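Cadherin-related family member 2 (Mus musculus, PDB 5CYX) probably forms calcium-dependent heterophilic adhesion complexes with CDHR5 on adjacent microvilli and so controls how microvilli pack at the apical surface of epithelial cells. Local coordinates at residues Leu39-Ile43 with Val53-Gly58; Glu294-Val300 with Met318-Val324; Pro72-Ile78 with Ala89-Val95. All coordinates share one frame; numbering follows the deposited sequence.

Contact 1 of 3, residues Leu39-Ile43 with Val53-Gly58; sequences LTYGI and VNANTG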
loop_
_atom_site.group_PDB
_atom_site.type_symbol
_atom_site.label_atom_id
_atom_site.label_comp_id
_atom_site.label_asym_id
_atom_site.label_seq_id
_atom_site.Cartn_x
_atom_site.Cartn_y
_atom_site.Cartn_z
ATOM N N LEU A 39 55.656 -30.285 -22.793
ATOM C CA LEU A 39 54.512 -30.947 -23.390
ATOM C C LEU A 39 53.429 -30.001 -23.941
ATOM O O LEU A 39 53.472 -28.801 -23.702
ATOM C CB LEU A 39 53.916 -31.919 -22.383
ATOM C CG LEU A 39 53.499 -31.545 -20.980
ATOM C CD1 LEU A 39 52.498 -30.407 -20.985
ATOM C CD2 LEU A 39 52.891 -32.787 -20.327
ATOM N N THR A 40 52.466 -30.551 -24.685
ATOM C CA THR A 40 51.416 -29.752 -25.301
ATOM C C THR A 40 50.015 -29.985 -24.713
ATOM O O THR A 40 49.677 -31.090 -24.292
ATOM C CB THR A 40 51.336 -30.002 -26.818
ATOM O OG1 THR A 40 50.946 -31.356 -27.048
ATOM C CG2 THR A 40 52.674 -29.726 -27.503
ATOM N N TYR A 41 49.202 -28.935 -24.752
ATOM C CA TYR A 41 47.844 -28.923 -24.194
ATOM C C TYR A 41 46.795 -28.798 -25.281
ATOM O O TYR A 41 47.058 -28.215 -26.320
ATOM C CB TYR A 41 47.645 -27.709 -23.283
ATOM C CG TYR A 41 48.698 -27.527 -22.255
ATOM C CD1 TYR A 41 48.562 -28.101 -20.988
ATOM C CD2 TYR A 41 49.832 -26.760 -22.521
ATOM C CE1 TYR A 41 49.535 -27.920 -20.018
ATOM C CE2 TYR A 41 50.811 -26.577 -21.547
ATOM C CZ TYR A 41 50.652 -27.167 -20.305
ATOM O OH TYR A 41 51.604 -27.008 -19.330
ATOM N N GLY A 42 45.594 -29.293 -25.000
ATOM C CA GLY A 42 44.445 -29.101 -25.891
ATOM C C GLY A 42 43.136 -29.075 -25.129
ATOM O O GLY A 42 43.079 -29.453 -23.952
ATOM N N ILE A 43 42.098 -28.590 -25.793
ATOM C CA ILE A 43 40.736 -28.646 -25.279
ATOM C C ILE A 43 39.875 -29.315 -26.342
ATOM O O ILE A 43 39.984 -28.982 -27.512
ATOM C CB ILE A 43 40.233 -27.249 -24.836
ATOM C CG1 ILE A 43 40.871 -26.940 -23.471
ATOM C CG2 ILE A 43 38.715 -27.203 -24.662
ATOM C CD1 ILE A 43 40.679 -25.531 -22.940
ATOM N N VAL A 53 43.085 -22.575 -27.349
ATOM C CA VAL A 53 44.266 -22.938 -26.519
ATOM C C VAL A 53 45.575 -22.762 -27.292
ATOM O O VAL A 53 45.687 -23.172 -28.444
ATOM C CB VAL A 53 44.200 -24.404 -26.095
ATOM C CG1 VAL A 53 45.379 -24.761 -25.200
ATOM C CG2 VAL A 53 42.885 -24.686 -25.385
ATOM N N ASN A 54 46.574 -22.167 -26.662
ATOM C CA ASN A 54 47.912 -22.206 -27.226
ATOM C C ASN A 54 48.558 -23.531 -26.759
ATOM O O ASN A 54 48.818 -23.748 -25.557
ATOM C CB ASN A 54 48.710 -20.972 -26.831
ATOM C CG ASN A 54 50.093 -20.959 -27.449
ATOM O OD1 ASN A 54 50.803 -21.978 -27.444
ATOM N ND2 ASN A 54 50.494 -19.814 -27.961
ATOM N N ALA A 55 48.806 -24.411 -27.724
ATOM C CA ALA A 55 49.201 -25.789 -27.440
ATOM C C ALA A 55 50.529 -25.874 -26.727
ATOM O O ALA A 55 50.736 -26.788 -25.962
ATOM C CB ALA A 55 49.224 -26.616 -28.717
ATOM N N ASN A 56 51.396 -24.888 -26.931
ATOM C CA ASN A 56 52.730 -24.898 -26.367
ATOM C C ASN A 56 52.812 -24.187 -25.034
ATOM O O ASN A 56 53.463 -24.687 -24.128
ATOM C CB ASN A 56 53.728 -24.264 -27.345
ATOM C CG ASN A 56 53.761 -24.980 -28.667
ATOM O OD1 ASN A 56 53.515 -24.381 -29.712
ATOM N ND2 ASN A 56 54.014 -26.278 -28.628
ATOM N N THR A 57 52.150 -23.039 -24.913
ATOM C CA THR A 57 52.293 -22.215 -23.736
ATOM C C THR A 57 51.227 -22.451 -22.682
ATOM O O THR A 57 51.416 -22.036 -21.546
ATOM C CB THR A 57 52.297 -20.710 -24.073
ATOM O OG1 THR A 57 50.959 -20.268 -24.328
ATOM C CG2 THR A 57 53.212 -20.414 -25.251
ATOM N N GLY A 58 50.101 -23.041 -23.061
ATOM C CA GLY A 58 48.987 -23.302 -22.136
ATOM C C GLY A 58 48.001 -22.148 -21.992
ATOM O O GLY A 58 47.017 -22.247 -21.247
#

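Contact 2 of 3, residues Glu294-Val300 with Met318-Val324; sequences EEVQIQV and MWVTIRV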
loop_
_atom_site.group_PDB
_atom_site.type_symbol
_atom_site.label_atom_id
_atom_site.label_comp_id
_atom_site.label_asym_id
_atom_site.label_seq_id
_atom_site.Cartn_x
_atom_site.Cartn_y
_atom_site.Cartn_z
ATOM N N GLU A 294 -45.022 47.064 -5.282
ATOM C CA GLU A 294 -45.619 46.520 -6.515
ATOM C C GLU A 294 -44.864 45.295 -7.063
ATOM O O GLU A 294 -44.737 45.114 -8.278
ATOM C CB GLU A 294 -45.757 47.618 -7.580
ATOM C CG GLU A 294 -46.497 48.867 -7.092
ATOM C CD GLU A 294 -47.595 49.333 -8.043
ATOM O OE1 GLU A 294 -47.364 49.379 -9.275
ATOM O OE2 GLU A 294 -48.704 49.654 -7.553
ATOM N N GLU A 295 -44.390 44.452 -6.144
ATOM C CA GLU A 295 -43.439 43.387 -6.453
ATOM C C GLU A 295 -43.773 42.060 -5.785
ATOM O O GLU A 295 -44.138 42.018 -4.600
ATOM C CB GLU A 295 -42.038 43.788 -6.012
ATOM C CG GLU A 295 -41.233 44.502 -7.083
ATOM C CD GLU A 295 -39.849 44.905 -6.596
ATOM O OE1 GLU A 295 -39.435 44.441 -5.514
ATOM O OE2 GLU A 295 -39.172 45.688 -7.297
ATOM N N VAL A 296 -43.600 40.983 -6.556
ATOM C CA VAL A 296 -43.662 39.631 -6.045
ATOM C C VAL A 296 -42.264 39.022 -6.036
ATOM O O VAL A 296 -41.530 39.126 -7.021
ATOM C CB VAL A 296 -44.565 38.766 -6.927
ATOM C CG1 VAL A 296 -44.894 37.472 -6.220
ATOM C CG2 VAL A 296 -45.855 39.510 -7.261
ATOM N N GLN A 297 -41.909 38.382 -4.921
ATOM C CA GLN A 297 -40.686 37.590 -4.820
ATOM C C GLN A 297 -41.043 36.099 -4.896
ATOM O O GLN A 297 -41.997 35.647 -4.255
ATOM C CB GLN A 297 -39.921 37.915 -3.531
ATOM C CG GLN A 297 -39.277 39.311 -3.524
ATOM C CD GLN A 297 -38.097 39.413 -2.580
ATOM O OE1 GLN A 297 -37.939 40.400 -1.839
ATOM N NE2 GLN A 297 -37.247 38.397 -2.599
ATOM N N ILE A 298 -40.262 35.352 -5.676
ATOM C CA ILE A 298 -40.558 33.937 -6.032
ATOM C C ILE A 298 -39.304 33.090 -5.884
ATOM O O ILE A 298 -38.263 33.463 -6.425
ATOM C CB ILE A 298 -41.137 33.864 -7.471
ATOM C CG1 ILE A 298 -42.590 33.456 -7.418
ATOM C CG2 ILE A 298 -40.438 32.888 -8.403
ATOM C CD1 ILE A 298 -43.502 34.602 -7.102
ATOM N N GLN A 299 -39.393 31.987 -5.132
ATOM C CA GLN A 299 -38.298 31.030 -5.023
ATOM C C GLN A 299 -38.423 29.919 -6.091
ATOM O O GLN A 299 -39.407 29.187 -6.115
ATOM C CB GLN A 299 -38.265 30.390 -3.645
ATOM C CG GLN A 299 -36.948 29.674 -3.355
ATOM C CD GLN A 299 -36.979 28.942 -2.036
ATOM O OE1 GLN A 299 -37.927 28.214 -1.755
ATOM N NE2 GLN A 299 -35.954 29.139 -1.211
ATOM N N VAL A 300 -37.392 29.805 -6.930
ATOM C CA VAL A 300 -37.264 28.787 -7.939
ATOM C C VAL A 300 -36.207 27.762 -7.512
ATOM O O VAL A 300 -35.074 28.108 -7.117
ATOM C CB VAL A 300 -36.913 29.405 -9.307
ATOM C CG1 VAL A 300 -36.592 28.325 -10.332
ATOM C CG2 VAL A 300 -38.071 30.251 -9.804
ATOM N N MET A 318 -33.167 29.670 -5.721
ATOM C CA MET A 318 -32.999 31.102 -5.561
ATOM C C MET A 318 -34.298 31.816 -5.776
ATOM O O MET A 318 -35.257 31.239 -6.309
ATOM C CB MET A 318 -31.973 31.667 -6.536
ATOM C CG MET A 318 -32.419 31.621 -7.994
ATOM S SD MET A 318 -30.951 32.132 -8.894
ATOM C CE MET A 318 -31.688 32.849 -10.308
ATOM N N TRP A 319 -34.261 33.089 -5.369
ATOM C CA TRP A 319 -35.372 34.017 -5.390
ATOM C C TRP A 319 -35.300 34.913 -6.613
ATOM O O TRP A 319 -34.213 35.333 -7.018
ATOM C CB TRP A 319 -35.342 34.904 -4.123
ATOM C CG TRP A 319 -35.702 34.128 -2.929
ATOM C CD1 TRP A 319 -34.856 33.433 -2.134
ATOM C CD2 TRP A 319 -37.019 33.905 -2.415
ATOM N NE1 TRP A 319 -35.556 32.793 -1.141
ATOM C CE2 TRP A 319 -36.886 33.071 -1.284
ATOM C CE3 TRP A 319 -38.303 34.325 -2.805
ATOM C CZ2 TRP A 319 -37.978 32.654 -0.522
ATOM C CZ3 TRP A 319 -39.401 33.911 -2.045
ATOM C CH2 TRP A 319 -39.221 33.084 -0.906
ATOM N N VAL A 320 -36.470 35.247 -7.133
ATOM C CA VAL A 320 -36.645 36.058 -8.328
ATOM C C VAL A 320 -37.653 37.148 -7.992
ATOM O O VAL A 320 -38.706 36.856 -7.394
ATOM C CB VAL A 320 -37.263 35.224 -9.495
ATOM C CG1 VAL A 320 -37.588 36.112 -10.700
ATOM C CG2 VAL A 320 -36.346 34.078 -9.897
ATOM N N THR A 321 -37.362 38.380 -8.423
ATOM C CA THR A 321 -38.289 39.492 -8.233
ATOM C C THR A 321 -39.028 39.855 -9.516
ATOM O O THR A 321 -38.429 39.967 -10.594
ATOM C CB THR A 321 -37.550 40.717 -7.684
ATOM O OG1 THR A 321 -36.983 40.356 -6.434
ATOM C CG2 THR A 321 -38.508 41.866 -7.465
ATOM N N ILE A 322 -40.333 40.063 -9.384
ATOM C CA ILE A 322 -41.203 40.330 -10.536
ATOM C C ILE A 322 -42.081 41.557 -10.291
ATOM O O ILE A 322 -42.847 41.597 -9.319
ATOM C CB ILE A 322 -42.118 39.132 -10.845
ATOM C CG1 ILE A 322 -41.269 37.900 -11.176
ATOM C CG2 ILE A 322 -43.064 39.476 -12.000
ATOM C CD1 ILE A 322 -42.089 36.650 -11.486
ATOM N N ARG A 323 -42.011 42.509 -11.218
ATOM C CA ARG A 323 -42.670 43.812 -11.073
ATOM C C ARG A 323 -44.024 43.733 -11.756
ATOM O O ARG A 323 -44.081 43.455 -12.950
ATOM C CB ARG A 323 -41.817 44.927 -11.712
ATOM C CG ARG A 323 -40.349 44.909 -11.283
ATOM C CD ARG A 323 -39.433 45.868 -12.050
ATOM N NE ARG A 323 -38.166 45.184 -12.355
ATOM C CZ ARG A 323 -37.812 44.649 -13.533
ATOM N NH1 ARG A 323 -38.588 44.733 -14.611
ATOM N NH2 ARG A 323 -36.639 44.032 -13.645
ATOM N N VAL A 324 -45.102 43.970 -11.000
ATOM C CA VAL A 324 -46.467 44.006 -11.552
ATOM C C VAL A 324 -46.767 45.408 -12.145
ATOM O O VAL A 324 -47.081 46.339 -11.412
ATOM C CB VAL A 324 -47.546 43.555 -10.530
ATOM C CG1 VAL A 324 -48.914 43.445 -11.198
ATOM C CG2 VAL A 324 -47.182 42.202 -9.928
#

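Contact 3 of 3, residues Pro72-Ile78 with Ala89-Val95; sequences PFFKITI and AEMQVIV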
loop_
_atom_site.group_PDB
_atom_site.type_symbol
_atom_site.label_atom_id
_atom_site.label_comp_id
_atom_site.label_asym_id
_atom_site.label_seq_id
_atom_site.Cartn_x
_atom_site.Cartn_y
_atom_site.Cartn_z
ATOM N N PRO A 72 24.456 -21.774 -18.164
ATOM C CA PRO A 72 24.988 -21.465 -16.843
ATOM C C PRO A 72 26.253 -22.255 -16.408
ATOM O O PRO A 72 27.052 -21.742 -15.585
ATOM C CB PRO A 72 23.804 -21.741 -15.910
ATOM C CG PRO A 72 22.914 -22.656 -16.656
ATOM C CD PRO A 72 23.097 -22.340 -18.109
ATOM N N PHE A 73 26.417 -23.464 -16.948
ATOM C CA PHE A 73 27.598 -24.284 -16.722
ATOM C C PHE A 73 27.775 -25.210 -17.896
ATOM O O PHE A 73 26.829 -25.452 -18.635
ATOM C CB PHE A 73 27.500 -25.063 -15.368
ATOM C CG PHE A 73 26.357 -26.041 -15.308
ATOM C CD1 PHE A 73 25.091 -25.629 -14.896
ATOM C CD2 PHE A 73 26.532 -27.366 -15.707
ATOM C CE1 PHE A 73 24.005 -26.527 -14.873
ATOM C CE2 PHE A 73 25.452 -28.280 -15.700
ATOM C CZ PHE A 73 24.181 -27.853 -15.301
ATOM N N PHE A 74 28.978 -25.719 -18.094
ATOM C CA PHE A 74 29.215 -26.748 -19.100
ATOM C C PHE A 74 30.558 -27.426 -18.836
ATOM O O PHE A 74 31.368 -26.903 -18.091
ATOM C CB PHE A 74 29.157 -26.161 -20.517
ATOM C CG PHE A 74 30.174 -25.075 -20.759
ATOM C CD1 PHE A 74 29.881 -23.747 -20.463
ATOM C CD2 PHE A 74 31.424 -25.376 -21.258
ATOM C CE1 PHE A 74 30.822 -22.744 -20.668
ATOM C CE2 PHE A 74 32.367 -24.370 -21.486
ATOM C CZ PHE A 74 32.067 -23.055 -21.173
ATOM N N LYS A 75 30.758 -28.608 -19.398
ATOM C CA LYS A 75 32.010 -29.373 -19.270
ATOM C C LYS A 75 32.955 -29.191 -20.463
ATOM O O LYS A 75 32.519 -29.074 -21.636
ATOM C CB LYS A 75 31.736 -30.887 -19.214
ATOM C CG LYS A 75 31.133 -31.344 -17.936
ATOM C CD LYS A 75 30.891 -32.867 -17.924
ATOM C CE LYS A 75 30.020 -33.240 -16.713
ATOM N NZ LYS A 75 30.314 -32.412 -15.482
ATOM N N ILE A 76 34.240 -29.299 -20.167
ATOM C CA ILE A 76 35.252 -29.375 -21.213
ATOM C C ILE A 76 36.184 -30.534 -20.928
ATOM O O ILE A 76 36.297 -30.971 -19.811
ATOM C CB ILE A 76 36.066 -28.064 -21.338
ATOM C CG1 ILE A 76 36.602 -27.625 -19.973
ATOM C CG2 ILE A 76 35.192 -26.990 -21.927
ATOM C CD1 ILE A 76 37.570 -26.447 -20.017
ATOM N N THR A 77 36.839 -31.024 -21.960
ATOM C CA THR A 77 37.891 -32.007 -21.804
ATOM C C THR A 77 39.227 -31.303 -22.110
ATOM O O THR A 77 39.412 -30.723 -23.198
ATOM C CB THR A 77 37.639 -33.246 -22.713
ATOM O OG1 THR A 77 36.392 -33.858 -22.333
ATOM C CG2 THR A 77 38.741 -34.274 -22.572
ATOM N N ILE A 78 40.123 -31.352 -21.146
ATOM C CA ILE A 78 41.470 -30.880 -21.289
ATOM C C ILE A 78 42.402 -32.072 -21.472
ATOM O O ILE A 78 42.260 -33.093 -20.803
ATOM C CB ILE A 78 41.895 -30.069 -20.046
ATOM C CG1 ILE A 78 41.048 -28.794 -19.954
ATOM C CG2 ILE A 78 43.376 -29.694 -20.142
ATOM C CD1 ILE A 78 40.978 -28.221 -18.562
ATOM N N ALA A 89 41.522 -35.029 -18.649
ATOM C CA ALA A 89 40.564 -34.927 -17.560
ATOM C C ALA A 89 39.434 -33.975 -17.963
ATOM O O ALA A 89 39.622 -33.056 -18.780
ATOM C CB ALA A 89 41.256 -34.438 -16.301
ATOM N N GLU A 90 38.256 -34.211 -17.407
ATOM C CA GLU A 90 37.147 -33.279 -17.545
ATOM C C GLU A 90 37.247 -32.183 -16.501
ATOM O O GLU A 90 37.769 -32.393 -15.412
ATOM C CB GLU A 90 35.807 -33.987 -17.460
ATOM C CG GLU A 90 35.604 -34.944 -18.626
ATOM C CD GLU A 90 34.278 -35.670 -18.586
ATOM O OE1 GLU A 90 33.770 -35.942 -17.474
ATOM O OE2 GLU A 90 33.748 -35.988 -19.669
ATOM N N MET A 91 36.774 -31.006 -16.883
ATOM C CA MET A 91 36.788 -29.814 -16.051
ATOM C C MET A 91 35.429 -29.214 -16.237
ATOM O O MET A 91 34.912 -29.150 -17.363
ATOM C CB MET A 91 37.816 -28.834 -16.614
ATOM C CG MET A 91 38.082 -27.586 -15.810
ATOM S SD MET A 91 39.701 -27.711 -15.020
ATOM C CE MET A 91 39.327 -27.198 -13.341
ATOM N N GLN A 92 34.830 -28.775 -15.160
ATOM C CA GLN A 92 33.605 -28.031 -15.258
ATOM C C GLN A 92 33.836 -26.497 -15.271
ATOM O O GLN A 92 34.654 -25.982 -14.522
ATOM C CB GLN A 92 32.685 -28.399 -14.116
ATOM C CG GLN A 92 31.265 -27.924 -14.363
ATOM C CD GLN A 92 30.342 -28.296 -13.228
ATOM O OE1 GLN A 92 30.695 -28.147 -12.047
ATOM N NE2 GLN A 92 29.143 -28.754 -13.571
ATOM N N VAL A 93 33.064 -25.810 -16.115
ATOM C CA VAL A 93 33.023 -24.364 -16.170
ATOM C C VAL A 93 31.711 -23.870 -15.531
ATOM O O VAL A 93 30.645 -24.168 -16.037
ATOM C CB VAL A 93 33.190 -23.857 -17.613
ATOM C CG1 VAL A 93 33.202 -22.348 -17.637
ATOM C CG2 VAL A 93 34.467 -24.397 -18.211
ATOM N N ILE A 94 31.806 -23.192 -14.368
ATOM C CA ILE A 94 30.693 -22.462 -13.801
ATOM C C ILE A 94 30.713 -21.050 -14.419
ATOM O O ILE A 94 31.718 -20.335 -14.314
ATOM C CB ILE A 94 30.785 -22.411 -12.260
ATOM C CG1 ILE A 94 30.929 -23.822 -11.643
ATOM C CG2 ILE A 94 29.583 -21.717 -11.639
ATOM C CD1 ILE A 94 29.897 -24.826 -12.151
ATOM N N VAL A 95 29.631 -20.652 -15.084
ATOM C CA VAL A 95 29.463 -19.279 -15.570
ATOM C C VAL A 95 28.721 -18.486 -14.510
ATOM O O VAL A 95 27.650 -18.887 -14.084
ATOM C CB VAL A 95 28.711 -19.236 -16.915
ATOM C CG1 VAL A 95 28.596 -17.806 -17.442
ATOM C CG2 VAL A 95 29.451 -20.057 -17.953
#

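Contact 1 of 3, residues Leu39-Ile43 with Val53-Gly58
Tyr-41 and Ala-55 join an outermost sheet strand of the first cadherin repeat, a Greek-key beta-sandwich, to an Asx turn in the loop between strands 51-53 and 59-62. The polar contacts centre on one carbonyl: Tyr-41 N donates to Ala-55 O at 2.9 Å, the only hydrogen bond between the segments. Thr-40 CA offers the same oxygen a CA-H contact, and Ala-55 CA returns one to Tyr-41 O at 3.4 Å. Within the turn, Asn-54 OD1 is gripped twice, by Asn-56 N in its carbonyl plane at 3.0 Å and by Thr-57 N from well above that plane.

The apolar contacts belong to the two branches of Val-53. Its CG2 presses on Ile-43 CD1 at 3.4 Å, a tight fit between side chains that cross nearly at right angles, while CG1 lies against Tyr-41 CB.

The aromatic contact follows from the Tyr-41 torsion: CG sits beside the backbone N (chi1 -51°), carrying the ring to Gly-58, and the hydroxyl on to a weak bond with Ala-31 N. The absence of a side chain at Gly-58 leaves room for the ring, whose CD2 stands 3.6 Å from Gly-58 CA.

Contact 2 of 3, residues Glu294-Val300 with Met318-Val324
Gln-299 and Trp-319 face each other across an antiparallel beta hairpin, the F and G strands of the third cadherin repeat, whose two sheet faces make an instructive contrast. Seven backbone hydrogen bonds join the strands, among them Val-320 N to Ile-298 O at 2.6 Å.

One face is buried and aliphatic. Val-300 CG2 meets Val-320 CG2 at 4.2 Å, and Ile-298 CG2 rests on Val-320 CB at 4.1 Å; at the end of the strands the CG2 methyls of Val-296 and Val-324 touch. Phe-270 and Phe-222 from strands 270-272 and 220-222 pack against this layer, as expected for the inside of a beta-sandwich.

The other face is polar and more open to solvent, especially at Gln-297, Trp-319 and Arg-323, yet has close contacts of its own. Glu-295 lays its carboxylate against a methyl, OE1 lying 3.4 Å from Thr-321 CG2; it does not touch the guanidinium group of Arg-323, whose NH2 bonds to Ser-228 OG. With CG beside its backbone N (chi1 -71°), the Trp-319 indole swings over the neighbouring strand. Gln-299 CB makes a CH-pi contact 3.7 Å from the six-membered ring's centroid, almost on its normal, while OE1 of that glutamine bonds to Ser-262 OG. A glycine in place of Gln-299 would probably leave the indole without its methylene support and the Ser-262 hydroxyl without the side-chain carbonyl that bonds it. At the ring's edge, near its plane, Gln-297 O lies 3.8 Å from Trp-319 CZ3.

Contact 3 of 3, residues Pro72-Ile78 with Ala89-Val95
Phe-74 and Val-93 form a hydrogen-bonded pair in the hairpin of strands 73-81 and 86-96, the F and G strands of the first cadherin repeat. Val-93 CB lies over one face of the Phe-74 ring, 4.0 Å from its centroid and offset toward the rim, in a CH-pi contact; Val-93 CG1 reaches Phe-74 CZ at 3.8 Å. The ring gets there because CG takes the crowded position between backbone N and carbonyl carbon (chi1 60°), folding it back alongside Val-93.

Next along this buried face, Met-91 CB is shared: Ile-76 CG1 and Ile-78 CD1 each approach it to 3.8 Å. Seven backbone bonds fix the register beneath these side chains, including a nearly straight one from Ile-76 N to Met-91 O at 2.9 Å.

Farther out, Tyr-50 stacks on Phe-74, Leu-16 of strand 13-17 packs on Val-93, and Val-95 touches Glu-18, a calcium ligand, so this end of the hairpin approaches the calcium sites between repeats. At the other end, Phe-7 of a third subunit packs on Ile-78 and Ala-89, and its Val-9 on Met-91. On the opposite face, Asn-196 of a second subunit packs on Phe-73 and Gln-92. The Gln-92 amide and the Phe-73 ring stand 71° apart, with Gln-92 NE2 3.6 Å from Phe-73 CD2.

Contacts 2 and 3 are the same structural element in different repeats, the F-G hairpin of the third and first cadherin domains, with centres about 99 Å apart along the elongated fragment. Both have a buried apolar face and a more polar outer one, yet their CH-pi contacts fall on different faces: contact 3 turns its pair inward, whereas contact 2 has its own outside. Contact 1 is a surface contact in the first repeat, joining strand to loop through one hydrogen bond where each hairpin has seven. It adjoins contact 3 through neighbouring strands of one sheet, Ile-43 packing on Ile-78, with centres about 17 Å apart.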